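Local structure of aminotransferase (Paracoccus denitrificans, 4GRX) at residues A370-I375 and W391-V396; R414-C419 and I425-G430; Q431-C436 and E451-A456. The protein probably transfers amino groups between amines or amino acids and carbonyl compounds as a class III, pyridoxal phosphate-dependent omega-aminotransferase. One frame throughout, in Å; residues are numbered along the deposited sequence.

Contact 1: residues A370-I375 and W391-V396; sequences AGLKRI and WALEAV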
ATOM      1  N   ALA A 370       2.491 -36.874   4.637  1.00 41.75           N
ATOM      2  CA  ALA A 370       3.260 -38.067   4.977  1.00 44.41           C
ATOM      3  C   ALA A 370       4.722 -37.728   5.296  1.00 43.95           C
ATOM      4  O   ALA A 370       5.291 -38.269   6.239  1.00 45.14           O
ATOM      5  CB  ALA A 370       3.163 -39.094   3.865  1.00 46.87           C
ATOM      6  N   GLY A 371       5.307 -36.812   4.524  1.00 42.44           N
ATOM      7  CA  GLY A 371       6.681 -36.357   4.746  1.00 42.25           C
ATOM      8  C   GLY A 371       6.887 -35.713   6.106  1.00 41.30           C
ATOM      9  O   GLY A 371       7.843 -36.024   6.816  1.00 42.27           O
ATOM     10  N   LEU A 372       5.976 -34.820   6.477  1.00 39.72           N
ATOM     11  CA  LEU A 372       6.086 -34.113   7.743  1.00 38.95           C
ATOM     12  C   LEU A 372       5.893 -35.025   8.947  1.00 40.86           C
ATOM     13  O   LEU A 372       6.641 -34.920   9.919  1.00 41.01           O
ATOM     14  CB  LEU A 372       5.097 -32.970   7.800  1.00 37.09           C
ATOM     15  CG  LEU A 372       5.189 -31.970   6.655  1.00 35.98           C
ATOM     16  CD1 LEU A 372       4.056 -30.984   6.819  1.00 33.97           C
ATOM     17  CD2 LEU A 372       6.538 -31.253   6.587  1.00 35.60           C
ATOM     18  N   LYS A 373       4.897 -35.913   8.871  1.00 42.50           N
ATOM     19  CA  LYS A 373       4.661 -36.941   9.902  1.00 44.96           C
ATOM     20  C   LYS A 373       5.896 -37.802  10.127  1.00 47.30           C
ATOM     21  O   LYS A 373       6.216 -38.135  11.261  1.00 48.52           O
ATOM     22  CB  LYS A 373       3.473 -37.832   9.535  1.00 46.56           C
ATOM     23  CG  LYS A 373       2.990 -38.727  10.664  1.00 48.88           C
ATOM     24  CD  LYS A 373       2.419 -40.022  10.110  1.00 51.74           C
ATOM     25  CE  LYS A 373       1.516 -40.691  11.129  1.00 53.72           C
ATOM     26  NZ  LYS A 373       0.756 -41.828  10.539  1.00 56.48           N
ATOM     27  N   ARG A 374       6.576 -38.157   9.038  1.00 48.35           N
ATOM     28  CA  ARG A 374       7.857 -38.866   9.115  1.00 50.82           C
ATOM     29  C   ARG A 374       8.904 -37.975   9.801  1.00 49.61           C
ATOM     30  O   ARG A 374       9.604 -38.437  10.713  1.00 51.58           O
ATOM     31  CB  ARG A 374       8.321 -39.340   7.719  1.00 51.89           C
ATOM     32  CG  ARG A 374       9.526 -40.283   7.703  1.00 54.96           C
ATOM     33  CD  ARG A 374       9.785 -40.903   6.326  1.00 56.65           C
ATOM     34  NE  ARG A 374      10.057 -39.921   5.262  1.00 54.76           N
ATOM     35  CZ  ARG A 374       9.171 -39.499   4.345  1.00 53.60           C
ATOM     36  NH1 ARG A 374       7.921 -39.966   4.325  1.00 54.09           N
ATOM     37  NH2 ARG A 374       9.533 -38.599   3.429  1.00 51.77           N
ATOM     38  N   ILE A 375       8.977 -36.704   9.390  1.00 46.53           N
ATOM     39  CA  ILE A 375       9.973 -35.766   9.920  1.00 45.20           C
ATOM     40  C   ILE A 375       9.747 -35.413  11.390  1.00 44.90           C
ATOM     41  O   ILE A 375      10.700 -35.247  12.139  1.00 45.61           O
ATOM     42  CB  ILE A 375      10.116 -34.510   9.027  1.00 42.56           C
ATOM     43  CG1 ILE A 375      10.741 -34.906   7.684  1.00 43.36           C
ATOM     44  CG2 ILE A 375      11.052 -33.488   9.652  1.00 41.50           C
ATOM     45  CD1 ILE A 375      10.675 -33.841   6.611  1.00 41.13           C
ATOM     46  N   TRP A 391       2.209 -25.739   5.608  1.00 29.44           N
ATOM     47  CA  TRP A 391       2.599 -26.664   6.678  1.00 30.06           C
ATOM     48  C   TRP A 391       3.658 -26.096   7.570  1.00 30.10           C
ATOM     49  O   TRP A 391       4.431 -25.204   7.158  1.00 29.75           O
ATOM     50  CB  TRP A 391       3.107 -27.965   6.077  1.00 30.61           C
ATOM     51  CG  TRP A 391       2.056 -28.713   5.296  1.00 31.22           C
ATOM     52  CD1 TRP A 391       1.803 -28.637   3.934  1.00 31.33           C
ATOM     53  CD2 TRP A 391       1.057 -29.666   5.817  1.00 31.95           C
ATOM     54  NE1 TRP A 391       0.753 -29.444   3.585  1.00 32.23           N
ATOM     55  CE2 TRP A 391       0.258 -30.089   4.666  1.00 32.50           C
ATOM     56  CE3 TRP A 391       0.757 -30.186   7.073  1.00 32.19           C
ATOM     57  CZ2 TRP A 391      -0.789 -30.997   4.791  1.00 33.26           C
ATOM     58  CZ3 TRP A 391      -0.301 -31.100   7.189  1.00 32.78           C
ATOM     59  CH2 TRP A 391      -1.055 -31.491   6.078  1.00 33.38           C
ATOM     60  N   ALA A 392       3.701 -26.603   8.803  1.00 30.26           N
ATOM     61  CA  ALA A 392       4.749 -26.233   9.752  1.00 29.98           C
ATOM     62  C   ALA A 392       5.141 -27.344  10.733  1.00 30.75           C
ATOM     63  O   ALA A 392       4.305 -28.148  11.164  1.00 31.36           O
ATOM     64  CB  ALA A 392       4.389 -24.964  10.498  1.00 29.31           C
ATOM     65  N   LEU A 393       6.435 -27.375  11.045  1.00 30.51           N
ATOM     66  CA  LEU A 393       6.994 -28.187  12.105  1.00 30.92           C
ATOM     67  C   LEU A 393       7.367 -27.284  13.295  1.00 30.69           C
ATOM     68  O   LEU A 393       7.974 -26.229  13.120  1.00 29.87           O
ATOM     69  CB  LEU A 393       8.232 -28.899  11.582  1.00 31.24           C
ATOM     70  CG  LEU A 393       7.982 -29.881  10.440  1.00 31.88           C
ATOM     71  CD1 LEU A 393       9.151 -29.913   9.456  1.00 31.87           C
ATOM     72  CD2 LEU A 393       7.661 -31.273  10.985  1.00 32.72           C
ATOM     73  N   GLU A 394       6.994 -27.688  14.501  1.00 31.36           N
ATOM     74  CA  GLU A 394       7.343 -26.902  15.686  1.00 31.85           C
ATOM     75  C   GLU A 394       8.572 -27.460  16.407  1.00 32.59           C
ATOM     76  O   GLU A 394       8.552 -28.592  16.873  1.00 33.62           O
ATOM     77  CB  GLU A 394       6.177 -26.870  16.648  1.00 32.23           C
ATOM     78  CG  GLU A 394       6.459 -26.026  17.864  1.00 33.02           C
ATOM     79  CD  GLU A 394       6.047 -24.572  17.698  1.00 32.71           C
ATOM     80  OE1 GLU A 394       5.370 -24.220  16.695  1.00 32.03           O
ATOM     81  OE2 GLU A 394       6.400 -23.783  18.597  1.00 33.18           O
ATOM     82  N   ALA A 395       9.637 -26.675  16.503  1.00 32.46           N
ATOM     83  CA  ALA A 395      10.848 -27.131  17.189  1.00 33.60           C
ATOM     84  C   ALA A 395      10.740 -26.953  18.697  1.00 34.82           C
ATOM     85  O   ALA A 395      10.326 -25.893  19.187  1.00 35.03           O
ATOM     86  CB  ALA A 395      12.079 -26.413  16.659  1.00 33.32           C
ATOM     87  N   VAL A 396      11.100 -27.991  19.442  1.00 35.93           N
ATOM     88  CA  VAL A 396      11.027 -27.914  20.897  1.00 37.08           C
ATOM     89  C   VAL A 396      12.338 -28.401  21.494  1.00 38.31           C
ATOM     90  O   VAL A 396      12.961 -29.294  20.933  1.00 38.77           O
ATOM     91  CB  VAL A 396       9.837 -28.737  21.448  1.00 37.35           C
ATOM     92  CG1 VAL A 396       8.520 -28.228  20.876  1.00 36.22           C
ATOM     93  CG2 VAL A 396      10.006 -30.217  21.140  1.00 37.72           C
TER

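Contact 2: residues R414-C419 and I425-G430; sequences RIANTC and ICRPLG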
ATOM      1  N   ARG A 414      19.398 -20.510  12.716  1.00 30.09           N
ATOM      2  CA  ARG A 414      20.253 -21.632  12.389  1.00 30.48           C
ATOM      3  C   ARG A 414      19.604 -22.498  11.319  1.00 30.38           C
ATOM      4  O   ARG A 414      20.282 -22.951  10.393  1.00 30.80           O
ATOM      5  CB  ARG A 414      20.556 -22.459  13.630  1.00 31.01           C
ATOM      6  CG  ARG A 414      21.621 -21.864  14.529  1.00 31.29           C
ATOM      7  CD  ARG A 414      21.779 -22.736  15.755  1.00 32.05           C
ATOM      8  NE  ARG A 414      22.447 -22.011  16.819  1.00 32.41           N
ATOM      9  CZ  ARG A 414      23.671 -22.268  17.265  1.00 33.15           C
ATOM     10  NH1 ARG A 414      24.386 -23.271  16.758  1.00 33.60           N
ATOM     11  NH2 ARG A 414      24.169 -21.522  18.242  1.00 33.64           N
ATOM     12  N   ILE A 415      18.294 -22.702  11.441  1.00 29.86           N
ATOM     13  CA  ILE A 415      17.566 -23.525  10.494  1.00 30.12           C
ATOM     14  C   ILE A 415      17.449 -22.865   9.106  1.00 30.01           C
ATOM     15  O   ILE A 415      17.773 -23.501   8.081  1.00 30.56           O
ATOM     16  CB  ILE A 415      16.209 -23.983  11.055  1.00 29.88           C
ATOM     17  CG1 ILE A 415      16.435 -24.867  12.288  1.00 30.53           C
ATOM     18  CG2 ILE A 415      15.437 -24.757   9.997  1.00 29.90           C
ATOM     19  CD1 ILE A 415      15.172 -25.287  13.011  1.00 30.34           C
ATOM     20  N   ALA A 416      17.013 -21.606   9.084  1.00 29.45           N
ATOM     21  CA  ALA A 416      16.999 -20.782   7.870  1.00 29.44           C
ATOM     22  C   ALA A 416      18.360 -20.795   7.177  1.00 30.34           C
ATOM     23  O   ALA A 416      18.469 -21.267   6.034  1.00 31.22           O
ATOM     24  CB  ALA A 416      16.586 -19.354   8.196  1.00 28.94           C
ATOM     25  N   ASN A 417      19.387 -20.316   7.885  1.00 30.21           N
ATOM     26  CA  ASN A 417      20.774 -20.326   7.400  1.00 30.83           C
ATOM     27  C   ASN A 417      21.296 -21.693   6.869  1.00 31.42           C
ATOM     28  O   ASN A 417      21.790 -21.790   5.740  1.00 31.51           O
ATOM     29  CB  ASN A 417      21.706 -19.731   8.473  1.00 31.42           C
ATOM     30  CG  ASN A 417      21.388 -18.266   8.779  1.00 30.94           C
ATOM     31  OD1 ASN A 417      21.019 -17.507   7.888  1.00 30.63           O
ATOM     32  ND2 ASN A 417      21.535 -17.867  10.040  1.00 30.90           N
ATOM     33  N   THR A 418      21.161 -22.745   7.664  1.00 31.67           N
ATOM     34  CA  THR A 418      21.594 -24.067   7.231  0.82 32.37           C
ATOM     35  C   THR A 418      20.849 -24.537   5.988  1.00 32.56           C
ATOM     36  O   THR A 418      21.447 -25.104   5.102  1.00 33.52           O
ATOM     37  CB  THR A 418      21.473 -25.098   8.360  0.82 32.67           C
ATOM     38  OG1 THR A 418      22.254 -24.652   9.472  1.00 32.71           O
ATOM     39  CG2 THR A 418      21.985 -26.451   7.920  1.00 33.54           C
ATOM     40  N   CYS A 419      19.543 -24.293   5.923  1.00 32.65           N
ATOM     41  CA  CYS A 419      18.737 -24.634   4.734  1.00 32.36           C
ATOM     42  C   CYS A 419      19.248 -23.930   3.483  1.00 31.84           C
ATOM     43  O   CYS A 419      19.483 -24.567   2.453  1.00 32.29           O
ATOM     44  CB  CYS A 419      17.270 -24.265   4.954  1.00 32.11           C
ATOM     45  SG  CYS A 419      16.304 -25.573   5.741  1.00 33.30           S
ATOM     46  N   ILE A 425      15.436 -22.628   0.203  1.00 30.75           N
ATOM     47  CA  ILE A 425      14.881 -21.466   0.893  1.00 29.96           C
ATOM     48  C   ILE A 425      13.727 -21.965   1.764  1.00 30.23           C
ATOM     49  O   ILE A 425      12.720 -22.482   1.267  1.00 30.09           O
ATOM     50  CB  ILE A 425      14.421 -20.330  -0.051  1.00 29.25           C
ATOM     51  CG1 ILE A 425      15.593 -19.730  -0.863  1.00 29.34           C
ATOM     52  CG2 ILE A 425      13.645 -19.276   0.726  1.00 28.11           C
ATOM     53  CD1 ILE A 425      16.845 -19.394  -0.088  1.00 29.26           C
ATOM     54  N   CYS A 426      13.915 -21.842   3.073  1.00 30.43           N
ATOM     55  CA  CYS A 426      12.923 -22.243   4.048  1.00 30.72           C
ATOM     56  C   CYS A 426      12.962 -21.198   5.124  1.00 30.64           C
ATOM     57  O   CYS A 426      14.016 -20.994   5.728  1.00 31.30           O
ATOM     58  CB  CYS A 426      13.292 -23.595   4.649  1.00 31.73           C
ATOM     59  SG  CYS A 426      12.191 -24.153   5.964  1.00 32.41           S
ATOM     60  N   ARG A 427      11.838 -20.528   5.368  1.00 30.12           N
ATOM     61  CA  ARG A 427      11.833 -19.453   6.349  1.00 29.99           C
ATOM     62  C   ARG A 427      10.992 -19.736   7.598  1.00 30.25           C
ATOM     63  O   ARG A 427       9.760 -19.647   7.549  1.00 31.35           O
ATOM     64  CB  ARG A 427      11.400 -18.130   5.712  1.00 29.78           C
ATOM     65  CG  ARG A 427      12.143 -16.911   6.264  1.00 29.71           C
ATOM     66  CD  ARG A 427      12.345 -16.978   7.770  1.00 29.69           C
ATOM     67  NE  ARG A 427      13.665 -16.497   8.141  1.00 29.99           N
ATOM     68  CZ  ARG A 427      14.309 -16.788   9.269  1.00 30.49           C
ATOM     69  NH1 ARG A 427      13.786 -17.596  10.191  1.00 30.21           N
ATOM     70  NH2 ARG A 427      15.513 -16.267   9.463  1.00 31.13           N
ATOM     71  N   PRO A 428      11.660 -20.061   8.720  1.00 30.07           N
ATOM     72  CA  PRO A 428      11.023 -20.284  10.002  1.00 29.87           C
ATOM     73  C   PRO A 428      10.560 -18.996  10.620  1.00 29.36           C
ATOM     74  O   PRO A 428      11.280 -18.016  10.610  1.00 29.24           O
ATOM     75  CB  PRO A 428      12.152 -20.877  10.851  1.00 30.59           C
ATOM     76  CG  PRO A 428      13.043 -21.539   9.859  1.00 31.21           C
ATOM     77  CD  PRO A 428      13.060 -20.512   8.756  1.00 30.85           C
ATOM     78  N   LEU A 429       9.355 -19.016  11.158  1.00 29.21           N
ATOM     79  CA  LEU A 429       8.794 -17.867  11.827  1.00 29.17           C
ATOM     80  C   LEU A 429       8.708 -18.313  13.256  1.00 29.77           C
ATOM     81  O   LEU A 429       7.935 -19.208  13.571  1.00 30.56           O
ATOM     82  CB  LEU A 429       7.409 -17.534  11.252  1.00 29.01           C
ATOM     83  CG  LEU A 429       7.316 -17.533   9.703  1.00 28.79           C
ATOM     84  CD1 LEU A 429       5.882 -17.557   9.215  1.00 28.65           C
ATOM     85  CD2 LEU A 429       8.060 -16.376   9.047  1.00 28.46           C
ATOM     86  N   GLY A 430       9.526 -17.712  14.114  1.00 29.85           N
ATOM     87  CA  GLY A 430       9.672 -18.164  15.487  1.00 30.39           C
ATOM     88  C   GLY A 430      10.309 -19.527  15.436  1.00 30.69           C
ATOM     89  O   GLY A 430      11.200 -19.758  14.626  1.00 30.37           O
TER
HETATM   90  O   HOH W   1      16.249 -20.298   4.246  1.00 26.34           O

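Contact 3: residues Q431-C436 and E451-A456; sequences QSIVLC and EKLEKA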
ATOM      1  N   GLN A 431       9.829 -20.447  16.262  1.00 31.34           N
ATOM      2  CA  GLN A 431      10.316 -21.824  16.198  1.00 31.60           C
ATOM      3  C   GLN A 431       9.402 -22.736  15.361  1.00 31.20           C
ATOM      4  O   GLN A 431       9.420 -23.965  15.500  1.00 31.56           O
ATOM      5  CB  GLN A 431      10.615 -22.365  17.603  1.00 32.97           C
ATOM      6  CG  GLN A 431      11.692 -21.545  18.310  1.00 33.71           C
ATOM      7  CD  GLN A 431      12.202 -22.150  19.602  1.00 35.34           C
ATOM      8  OE1 GLN A 431      12.144 -23.364  19.815  1.00 36.52           O
ATOM      9  NE2 GLN A 431      12.736 -21.299  20.472  1.00 35.93           N
ATOM     10  N   SER A 432       8.630 -22.107  14.472  1.00 30.29           N
ATOM     11  CA  SER A 432       7.746 -22.790  13.527  1.00 29.65           C
ATOM     12  C   SER A 432       8.410 -22.848  12.160  1.00 29.19           C
ATOM     13  O   SER A 432       8.486 -21.825  11.463  1.00 28.95           O
ATOM     14  CB  SER A 432       6.411 -22.036  13.403  1.00 29.09           C
ATOM     15  OG  SER A 432       5.704 -22.009  14.630  1.00 29.28           O
ATOM     16  N   ILE A 433       8.904 -24.028  11.784  1.00 29.11           N
ATOM     17  CA  ILE A 433       9.488 -24.255  10.461  1.00 28.49           C
ATOM     18  C   ILE A 433       8.378 -24.380   9.417  1.00 28.14           C
ATOM     19  O   ILE A 433       7.633 -25.366   9.390  1.00 28.35           O
ATOM     20  CB  ILE A 433      10.338 -25.528  10.452  1.00 29.43           C
ATOM     21  CG1 ILE A 433      11.324 -25.502  11.619  1.00 29.95           C
ATOM     22  CG2 ILE A 433      11.041 -25.705   9.106  1.00 29.41           C
ATOM     23  CD1 ILE A 433      11.470 -26.837  12.314  1.00 30.88           C
ATOM     24  N   VAL A 434       8.282 -23.377   8.551  1.00 27.48           N
ATOM     25  CA  VAL A 434       7.169 -23.246   7.624  1.00 27.01           C
ATOM     26  C   VAL A 434       7.548 -23.705   6.226  1.00 27.32           C
ATOM     27  O   VAL A 434       8.651 -23.457   5.742  1.00 27.70           O
ATOM     28  CB  VAL A 434       6.664 -21.792   7.595  1.00 26.41           C
ATOM     29  CG1 VAL A 434       5.634 -21.578   6.506  1.00 26.16           C
ATOM     30  CG2 VAL A 434       6.075 -21.423   8.940  1.00 26.44           C
ATOM     31  N   LEU A 435       6.618 -24.390   5.583  1.00 27.57           N
ATOM     32  CA  LEU A 435       6.795 -24.833   4.223  1.00 27.57           C
ATOM     33  C   LEU A 435       5.542 -24.446   3.460  1.00 27.59           C
ATOM     34  O   LEU A 435       4.414 -24.836   3.838  1.00 27.76           O
ATOM     35  CB  LEU A 435       7.008 -26.339   4.198  1.00 28.44           C
ATOM     36  CG  LEU A 435       8.314 -26.914   4.753  1.00 28.91           C
ATOM     37  CD1 LEU A 435       8.285 -28.436   4.664  1.00 29.75           C
ATOM     38  CD2 LEU A 435       9.544 -26.362   4.026  1.00 28.85           C
ATOM     39  N   CYS A 436       5.728 -23.633   2.423  1.00 27.41           N
ATOM     40  CA  CYS A 436       4.621 -23.182   1.577  1.00 27.58           C
ATOM     41  C   CYS A 436       5.072 -23.006   0.128  1.00 27.57           C
ATOM     42  O   CYS A 436       5.055 -21.884  -0.408  1.00 27.09           O
ATOM     43  CB  CYS A 436       3.974 -21.897   2.134  1.00 27.66           C
ATOM     44  SG  CYS A 436       5.068 -20.460   2.296  1.00 28.17           S
ATOM     45  N   GLU A 451      14.274 -33.995   1.878  1.00 40.53           N
ATOM     46  CA  GLU A 451      15.670 -34.403   2.043  1.00 42.92           C
ATOM     47  C   GLU A 451      16.558 -33.228   2.515  1.00 40.48           C
ATOM     48  O   GLU A 451      17.328 -33.362   3.466  1.00 41.65           O
ATOM     49  CB  GLU A 451      16.170 -35.031   0.738  1.00 46.10           C
ATOM     50  CG  GLU A 451      17.673 -35.219   0.608  1.00 49.90           C
ATOM     51  CD  GLU A 451      18.047 -35.990  -0.652  1.00 54.96           C
ATOM     52  OE1 GLU A 451      17.285 -35.934  -1.649  1.00 53.72           O
ATOM     53  OE2 GLU A 451      19.098 -36.667  -0.642  1.00 60.93           O
ATOM     54  N   LYS A 452      16.424 -32.070   1.876  1.00 38.03           N
ATOM     55  CA  LYS A 452      17.196 -30.888   2.287  1.00 37.16           C
ATOM     56  C   LYS A 452      16.844 -30.402   3.708  1.00 35.34           C
ATOM     57  O   LYS A 452      17.751 -30.139   4.522  1.00 35.80           O
ATOM     58  CB  LYS A 452      17.087 -29.766   1.245  1.00 36.68           C
ATOM     59  CG  LYS A 452      17.881 -30.079  -0.013  1.00 39.75           C
ATOM     60  CD  LYS A 452      17.682 -29.054  -1.110  1.00 40.51           C
ATOM     61  CE  LYS A 452      18.672 -29.287  -2.233  1.00 45.04           C
ATOM     62  NZ  LYS A 452      18.658 -28.141  -3.172  1.00 47.32           N
ATOM     63  N   LEU A 453      15.541 -30.319   4.001  1.00 33.87           N
ATOM     64  CA  LEU A 453      15.060 -29.928   5.320  1.00 33.23           C
ATOM     65  C   LEU A 453      15.580 -30.842   6.422  1.00 34.54           C
ATOM     66  O   LEU A 453      15.991 -30.372   7.472  1.00 34.33           O
ATOM     67  CB  LEU A 453      13.528 -29.882   5.354  1.00 33.67           C
ATOM     68  CG  LEU A 453      12.869 -29.373   6.645  1.00 34.54           C
ATOM     69  CD1 LEU A 453      13.502 -28.076   7.140  1.00 33.60           C
ATOM     70  CD2 LEU A 453      11.375 -29.201   6.455  1.00 36.63           C
ATOM     71  N   GLU A 454      15.569 -32.142   6.168  1.00 37.02           N
ATOM     72  CA  GLU A 454      15.967 -33.142   7.151  1.00 40.07           C
ATOM     73  C   GLU A 454      17.425 -33.042   7.538  1.00 40.64           C
ATOM     74  O   GLU A 454      17.773 -33.160   8.716  1.00 41.44           O
ATOM     75  CB  GLU A 454      15.721 -34.538   6.605  1.00 44.45           C
ATOM     76  CG  GLU A 454      14.270 -34.884   6.380  1.00 45.96           C
ATOM     77  CD  GLU A 454      13.960 -36.247   6.935  1.00 52.60           C
ATOM     78  OE1 GLU A 454      13.383 -37.091   6.200  1.00 56.29           O
ATOM     79  OE2 GLU A 454      14.324 -36.471   8.114  1.00 54.82           O
ATOM     80  N   LYS A 455      18.273 -32.856   6.531  1.00 41.23           N
ATOM     81  CA  LYS A 455      19.703 -32.689   6.733  1.00 43.36           C
ATOM     82  C   LYS A 455      19.955 -31.463   7.621  1.00 40.57           C
ATOM     83  O   LYS A 455      20.648 -31.557   8.643  1.00 41.75           O
ATOM     84  CB  LYS A 455      20.411 -32.553   5.383  1.00 45.64           C
ATOM     85  CG  LYS A 455      21.868 -32.996   5.397  1.00 51.34           C
ATOM     86  CD  LYS A 455      22.435 -33.121   3.987  1.00 55.61           C
ATOM     87  CE  LYS A 455      21.530 -33.953   3.079  1.00 56.09           C
ATOM     88  NZ  LYS A 455      22.256 -34.442   1.873  1.00 62.28           N
ATOM     89  N   ALA A 456      19.354 -30.337   7.238  1.00 37.71           N
ATOM     90  CA  ALA A 456      19.366 -29.113   8.037  1.00 36.08           C
ATOM     91  C   ALA A 456      18.968 -29.380   9.487  1.00 35.42           C
ATOM     92  O   ALA A 456      19.683 -28.976  10.405  1.00 35.80           O
ATOM     93  CB  ALA A 456      18.464 -28.063   7.416  1.00 34.73           C
TER

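Contact 1: residues A370-I375 and W391-V396
Leu372, reaching from the last turns of its helix to strand 390-395, drops into the angle between Trp391 and Leu393. Its CB already points toward that strand; chi1 of -55°, with CG beside the backbone N and anti to the carbonyl carbon, carries the branch on, and the fork there (chi2 175°) parts the two methyls. CD1 goes to the tryptophan. It meets Trp391 CB at 3.3 Å and lies 3.4 Å from Trp391 CG, with the ring's CD2 and CE3 about equally near, so a single methyl lies obliquely beside the stem and the CG-CD2-CE3 side of the indole. Leu372 CD2 turns the other way and meets Leu393 CD1 at 4.1 Å. The remaining methyl of this strand leucine, CD2, passes 3.9 Å from the carbonyl O of Leu372 itself.

One turn on, Ile375 completes the row. Its CG2 touches the same Leu393 CD1 at 4.1 Å, the two side chains crossing at about a right angle, so that this one methyl of Leu393 is shared by two helix residues. Here is a plain example of how a helix can seat on a sheet through very few residues: segments 370-375 and 391-395 run in nearly the same direction, 5° apart, with their axes 9.6 Å from each other at closest, and the side-chain contacts are apolar. The one polar atom of the indole, NE1, is satisfied by Gly388 O, in the turn before the strand.

Strand 390-395 is the middle one of a three-stranded antiparallel sheet, between 381-387 and 432-435, and helix 357-375 lies along one face of it. Phe368 of that helix meets the Trp391 ring, while Phe450 of helix 443-463 packs against both Leu372 and Ile375.

Contact 2: residues R414-C419 and I425-G430
Ala416 and Arg427 form the close-packed heart of this contact. The alanine CB sits 3.5 Å above one face of the arginine's guanidinium, offset toward its rim, and NH2 is the nearest atom. Arg427 starts out pointing away from the helix, but its chain bends at chi2 (-40°) and again at chi3, which folds the guanidinium back over the methyl. The group is also tied to its own loop: NH1 donates to a lone pair of Pro428 O at 2.6 Å, in the carbonyl plane, although the oxygen lies 21° out of the guanidinium plane. Glu413 of helix 411-421 forms a salt bridge with NH2. Replacing Arg427 by a leucine would probably leave Glu413 without its counter-charge and Pro428 O without this donor.

The proline ring continues the tight packing, with CD 3.8 Å from Ala416 CB and CG 4.0 Å from Ile415 CG2. A turn farther along, Cys419 SG rests 3.8 Å from Cys426 CB.

Toward the backbone of Cys426 the contact loosens to a water-bridged link. The water donates to Ala416 O and accepts from Cys426 N, each at 3.0 Å, linking the two backbones. Asn417 sets out away from the loop and is partly exposed; Arg414 and Thr418, also partly exposed, lean on helix 443-463.

Phe98 of the second subunit packs on Arg427, Leu429 touches the bound delta-amino valeric acid, and the Arg427 side chain is about 6 Å from that ligand. The place of Arg427 beside the pocket and at the subunit boundary is consistent with its being the counterpart of the mobile active-site arginine that related class III omega-transaminases use toward substrate carboxylates.

Contact 3: residues Q431-C436 and E451-A456
Ile433, Leu435 and Leu453 bring no flat group to their meeting: there is no ring, amide or carboxylate whose faces or edges could be covered, and the whole contact is made by branched aliphatic ends. Leu453 divides its two methyls between the two strand residues. CD1 meets Ile433 CG2 at 3.9 Å in an oblique crossing, whereas CD2 meets Leu435 CD1 at 3.7 Å with the two leucines reaching toward each other tip to tip. Chi1 of Leu453 (-175°), which places CG opposite the backbone N, extends the side chain from the helix toward the sheet, and chi2 (48°) turns the fork.

Ile433 and Leu435 are two apart on a strand, so both point to the same face, and the intervening Val434 points from it. Such a helix laid over a small antiparallel sheet is the two-layer alpha/beta packing familiar from the C-terminal domain of fold type I pyridoxal phosphate enzymes. The CA atoms of Ile433 and Leu453, the nearest pair of the two backbones, remain 9.5 Å apart, a span bridged by side chains alone.

Other helices close around the same cluster: Ile415 of helix 411-421 touches Ile433, Cys419 touches Leu453, and Phe368 of helix 357-375 touches Leu435. Farther out, Glu454 forms a salt bridge with Arg378, and Lys452 with Glu448.

In the fold
The three contacts follow one another along the chain and gather on one side of its centre. Contacts 1 and 3 share a sheet: strands 390-395 and 432-435 are neighbours, joined by backbone bonds, and the contact centres lie 8 Å apart. Contact 2 is centred 7 Å from contact 3, touching it through Cys419 on Ala456 and Cys426 on Ile433, but 14 Å from contact 1, which it does not touch. Helices 357-375, 411-421 and 443-463 all send side chains to this sheet, through Leu372, Ile415 and Leu453. Contact 2 extends that core to the ligand pocket and the second subunit, whereas contact 1 is touched by no other chain.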